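PDB 4B7H: catalase from Corynebacterium glutamicum, which breaks down hydrogen peroxide to water and oxygen at a haem iron, an activity inhibited by nitric oxide. Local coordinates for residues S211-W216 against N289-T294. Numbering follows the deposited sequence.
Sequences SHTFQW and NPFDLT. With HEM (protoporphyrin IX containing Fe), chain E.
P290 meets T213 through its backbone carbonyl: T213 OG1 donates to P290 O at 2.7 Å, with a C=O...donor angle of 171°, so the hydroxyl approaches the oxygen almost end-on. The T213 torsion (chi1 -62°) sets OG1 beside its own backbone N and CG2 anti to it; K227, on strand 223-232, also bonds OG1. The carbonyl belongs to a type I turn, N289 to D292, whose own closing bond is weak. An Asx turn reinforces it: N289 OD1 takes the F291 N-H at 2.8 Å, in the carbonyl plane.

Next, the F291 ring turns an edge to the same threonine, CD1 lying 4.2 Å from T213 CG2, while P290 CG sits over the centre of one ring face. Between F291 and L293, D292 OD1 receives both T294 N and T294 OG1 from one face of the carboxylate, the N-H bond forming a second Asx turn, and OD2 is salt-bridged to R150 and K295.

L293 then carries the largest share of the buried area. CG anti to the backbone N (chi1 179°) carries the branch toward the haem side, where CD1 packs 3.8 Å from S211 CB and CD2 lies 3.6 Å from H212 CE1, meeting the imidazole obliquely. CD2 also lies 3.7 Å from HEM CMC, the methyl that H212 NE2 approaches at 3.6 Å. Both imidazole nitrogens are satisfied, ND1 by D342 and NE2 by R348, which should restrict rotation of the ring. S211 OG bonds T144 O and touches the haem vinyl at CBC.

The loop between strands 270-279 and 305-314 thus packs against the entry to strand 214-217, and S211, H212 and L293 together line the haem pocket along the edge of the porphyrin that carries the CBC vinyl and CMC methyl, in the catalase beta-barrel domain.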
loop_
_atom_site.group_PDB
_atom_site.type_symbol
_atom_site.label_atom_id
_atom_site.label_comp_id
_atom_site.label_asym_id
_atom_site.label_seq_id
_atom_site.Cartn_x
_atom_site.Cartn_y
_atom_site.Cartn_z
ATOM N N SER A 211 -32.568 8.692 -0.519
ATOM C CA SER A 211 -32.456 9.954 0.233
ATOM C C SER A 211 -32.343 11.191 -0.664
ATOM O O SER A 211 -33.213 12.072 -0.615
ATOM C CB SER A 211 -31.331 9.930 1.281
ATOM O OG SER A 211 -31.356 8.749 2.066
ATOM N N HIS A 212 -31.286 11.268 -1.476
ATOM C CA HIS A 212 -31.113 12.402 -2.391
ATOM C C HIS A 212 -32.162 12.434 -3.485
ATOM O O HIS A 212 -32.688 11.404 -3.900
ATOM C CB HIS A 212 -29.783 12.334 -3.153
ATOM C CG HIS A 212 -28.575 12.141 -2.300
ATOM N ND1 HIS A 212 -28.012 13.159 -1.562
ATOM C CD2 HIS A 212 -27.793 11.053 -2.093
ATOM C CE1 HIS A 212 -26.943 12.706 -0.929
ATOM N NE2 HIS A 212 -26.786 11.430 -1.238
ATOM N N THR A 213 -32.403 13.631 -3.997
ATOM C CA THR A 213 -33.035 13.796 -5.290
ATOM C C THR A 213 -32.066 13.362 -6.391
ATOM O O THR A 213 -30.916 13.823 -6.451
ATOM C CB THR A 213 -33.420 15.253 -5.459
ATOM O OG1 THR A 213 -34.372 15.572 -4.436
ATOM C CG2 THR A 213 -34.022 15.521 -6.839
ATOM N N PHE A 214 -32.533 12.454 -7.242
ATOM C CA PHE A 214 -31.829 12.083 -8.457
ATOM C C PHE A 214 -32.633 12.549 -9.661
ATOM O O PHE A 214 -33.703 13.163 -9.517
ATOM C CB PHE A 214 -31.634 10.570 -8.506
ATOM C CG PHE A 214 -30.694 10.064 -7.454
ATOM C CD1 PHE A 214 -29.322 10.096 -7.663
ATOM C CD2 PHE A 214 -31.181 9.590 -6.243
ATOM C CE1 PHE A 214 -28.442 9.656 -6.684
ATOM C CE2 PHE A 214 -30.317 9.141 -5.260
ATOM C CZ PHE A 214 -28.942 9.171 -5.482
ATOM N N GLN A 215 -32.133 12.257 -10.855
ATOM C CA GLN A 215 -32.868 12.607 -12.062
ATOM C C GLN A 215 -33.121 11.359 -12.904
ATOM O O GLN A 215 -32.287 10.458 -12.958
ATOM C CB GLN A 215 -32.114 13.667 -12.870
ATOM C CG GLN A 215 -32.975 14.369 -13.912
ATOM C CD GLN A 215 -32.224 15.476 -14.610
ATOM O OE1 GLN A 215 -31.439 15.229 -15.526
ATOM N NE2 GLN A 215 -32.435 16.706 -14.164
ATOM N N TRP A 216 -34.295 11.300 -13.523
ATOM C CA TRP A 216 -34.611 10.286 -14.516
ATOM C C TRP A 216 -34.768 11.005 -15.845
ATOM O O TRP A 216 -35.359 12.093 -15.906
ATOM C CB TRP A 216 -35.911 9.563 -14.165
ATOM C CG TRP A 216 -35.752 8.346 -13.301
ATOM C CD1 TRP A 216 -34.600 7.878 -12.735
ATOM C CD2 TRP A 216 -36.788 7.431 -12.918
ATOM N NE1 TRP A 216 -34.859 6.728 -12.021
ATOM C CE2 TRP A 216 -36.194 6.431 -12.122
ATOM C CE3 TRP A 216 -38.165 7.360 -13.177
ATOM C CZ2 TRP A 216 -36.929 5.372 -11.580
ATOM C CZ3 TRP A 216 -38.894 6.315 -12.640
ATOM C CH2 TRP A 216 -38.277 5.333 -11.849
ATOM N N ASN A 289 -36.704 23.586 -0.607
ATOM C CA ASN A 289 -35.699 23.391 -1.646
ATOM C C ASN A 289 -35.632 21.903 -1.979
ATOM O O ASN A 289 -35.395 21.081 -1.091
ATOM C CB ASN A 289 -34.334 23.894 -1.179
ATOM C CG ASN A 289 -33.281 23.842 -2.280
ATOM O OD1 ASN A 289 -33.016 22.786 -2.854
ATOM N ND2 ASN A 289 -32.673 24.987 -2.573
ATOM N N PRO A 290 -35.860 21.543 -3.255
ATOM C CA PRO A 290 -36.003 20.123 -3.594
ATOM C C PRO A 290 -34.675 19.373 -3.673
ATOM O O PRO A 290 -34.689 18.158 -3.845
ATOM C CB PRO A 290 -36.699 20.160 -4.961
ATOM C CG PRO A 290 -36.299 21.459 -5.552
ATOM C CD PRO A 290 -36.164 22.423 -4.402
ATOM N N PHE A 291 -33.563 20.090 -3.527
ATOM C CA PHE A 291 -32.224 19.514 -3.656
ATOM C C PHE A 291 -31.461 19.493 -2.329
ATOM O O PHE A 291 -30.307 19.073 -2.285
ATOM C CB PHE A 291 -31.419 20.300 -4.694
ATOM C CG PHE A 291 -32.158 20.526 -5.984
ATOM C CD1 PHE A 291 -32.627 19.446 -6.729
ATOM C CD2 PHE A 291 -32.381 21.815 -6.453
ATOM C CE1 PHE A 291 -33.306 19.655 -7.924
ATOM C CE2 PHE A 291 -33.060 22.029 -7.647
ATOM C CZ PHE A 291 -33.520 20.946 -8.382
ATOM N N ASP A 292 -32.106 19.974 -1.264
ATOM C CA ASP A 292 -31.539 20.012 0.083
ATOM C C ASP A 292 -31.819 18.669 0.731
ATOM O O ASP A 292 -32.975 18.336 1.003
ATOM C CB ASP A 292 -32.210 21.143 0.877
ATOM C CG ASP A 292 -31.723 21.249 2.321
ATOM O OD1 ASP A 292 -30.965 20.374 2.804
ATOM O OD2 ASP A 292 -32.115 22.229 2.993
ATOM N N LEU A 293 -30.762 17.887 0.950
ATOM C CA LEU A 293 -30.892 16.548 1.513
ATOM C C LEU A 293 -31.618 16.513 2.859
ATOM O O LEU A 293 -32.277 15.513 3.189
ATOM C CB LEU A 293 -29.502 15.925 1.640
ATOM C CG LEU A 293 -29.382 14.518 2.221
ATOM C CD1 LEU A 293 -30.199 13.506 1.406
ATOM C CD2 LEU A 293 -27.911 14.134 2.284
ATOM N N THR A 294 -31.523 17.607 3.621
ATOM C CA THR A 294 -32.200 17.696 4.916
ATOM C C THR A 294 -33.707 17.940 4.786
ATOM O O THR A 294 -34.415 18.012 5.796
ATOM C CB THR A 294 -31.575 18.796 5.822
ATOM O OG1 THR A 294 -31.887 20.095 5.293
ATOM C CG2 THR A 294 -30.061 18.632 5.932
HETATM C CHA HEM E . -20.040 4.539 2.973
HETATM C CHB HEM E . -18.686 9.053 1.829
HETATM C CHC HEM E . -23.158 10.584 2.878
HETATM C CHD HEM E . -24.665 6.028 2.483
HETATM C C1A HEM E . -19.284 5.619 2.590
HETATM C C2A HEM E . -17.892 5.580 2.181
HETATM C C3A HEM E . -17.537 6.830 1.852
HETATM C C4A HEM E . -18.675 7.695 2.050
HETATM C CMA HEM E . -16.181 7.333 1.344
HETATM C CAA HEM E . -17.021 4.305 2.128
HETATM C CBA HEM E . -17.197 3.631 0.775
HETATM C CGA HEM E . -16.241 2.487 0.564
HETATM O O1A HEM E . -16.677 1.483 -0.052
HETATM O O2A HEM E . -15.058 2.555 0.987
HETATM C C1B HEM E . -19.767 9.879 2.036
HETATM C C2B HEM E . -19.775 11.319 1.906
HETATM C C3B HEM E . -21.017 11.740 2.224
HETATM C C4B HEM E . -21.817 10.576 2.533
HETATM C CMB HEM E . -18.543 12.154 1.501
HETATM C CAB HEM E . -21.608 13.163 2.237
HETATM C CBB HEM E . -21.143 14.135 1.454
HETATM C C1C HEM E . -23.993 9.497 2.688
HETATM C C2C HEM E . -25.423 9.512 2.415
HETATM C C3C HEM E . -25.823 8.232 2.309
HETATM C C4C HEM E . -24.659 7.392 2.490
HETATM C CMC HEM E . -26.289 10.791 2.301
HETATM C CAC HEM E . -27.217 7.649 1.973
HETATM C CBC HEM E . -28.120 8.309 1.227
HETATM C C1D HEM E . -23.568 5.229 2.654
HETATM C C2D HEM E . -23.651 3.807 2.747
HETATM C C3D HEM E . -22.232 3.331 2.897
HETATM C C4D HEM E . -21.410 4.510 2.871
HETATM C CMD HEM E . -24.914 2.949 2.714
HETATM C CAD HEM E . -21.803 1.876 3.011
HETATM C CBD HEM E . -21.847 1.251 1.618
HETATM C CGD HEM E . -21.514 -0.198 1.814
HETATM O O1D HEM E . -20.451 -0.657 1.327
HETATM O O2D HEM E . -22.309 -0.900 2.487
HETATM N NA HEM E . -19.740 6.926 2.491
HETATM N NB HEM E . -21.020 9.453 2.421
HETATM N NC HEM E . -23.558 8.182 2.720
HETATM N ND HEM E . -22.235 5.620 2.739
HETATM FE FE HEM E . -21.646 7.542 2.646
#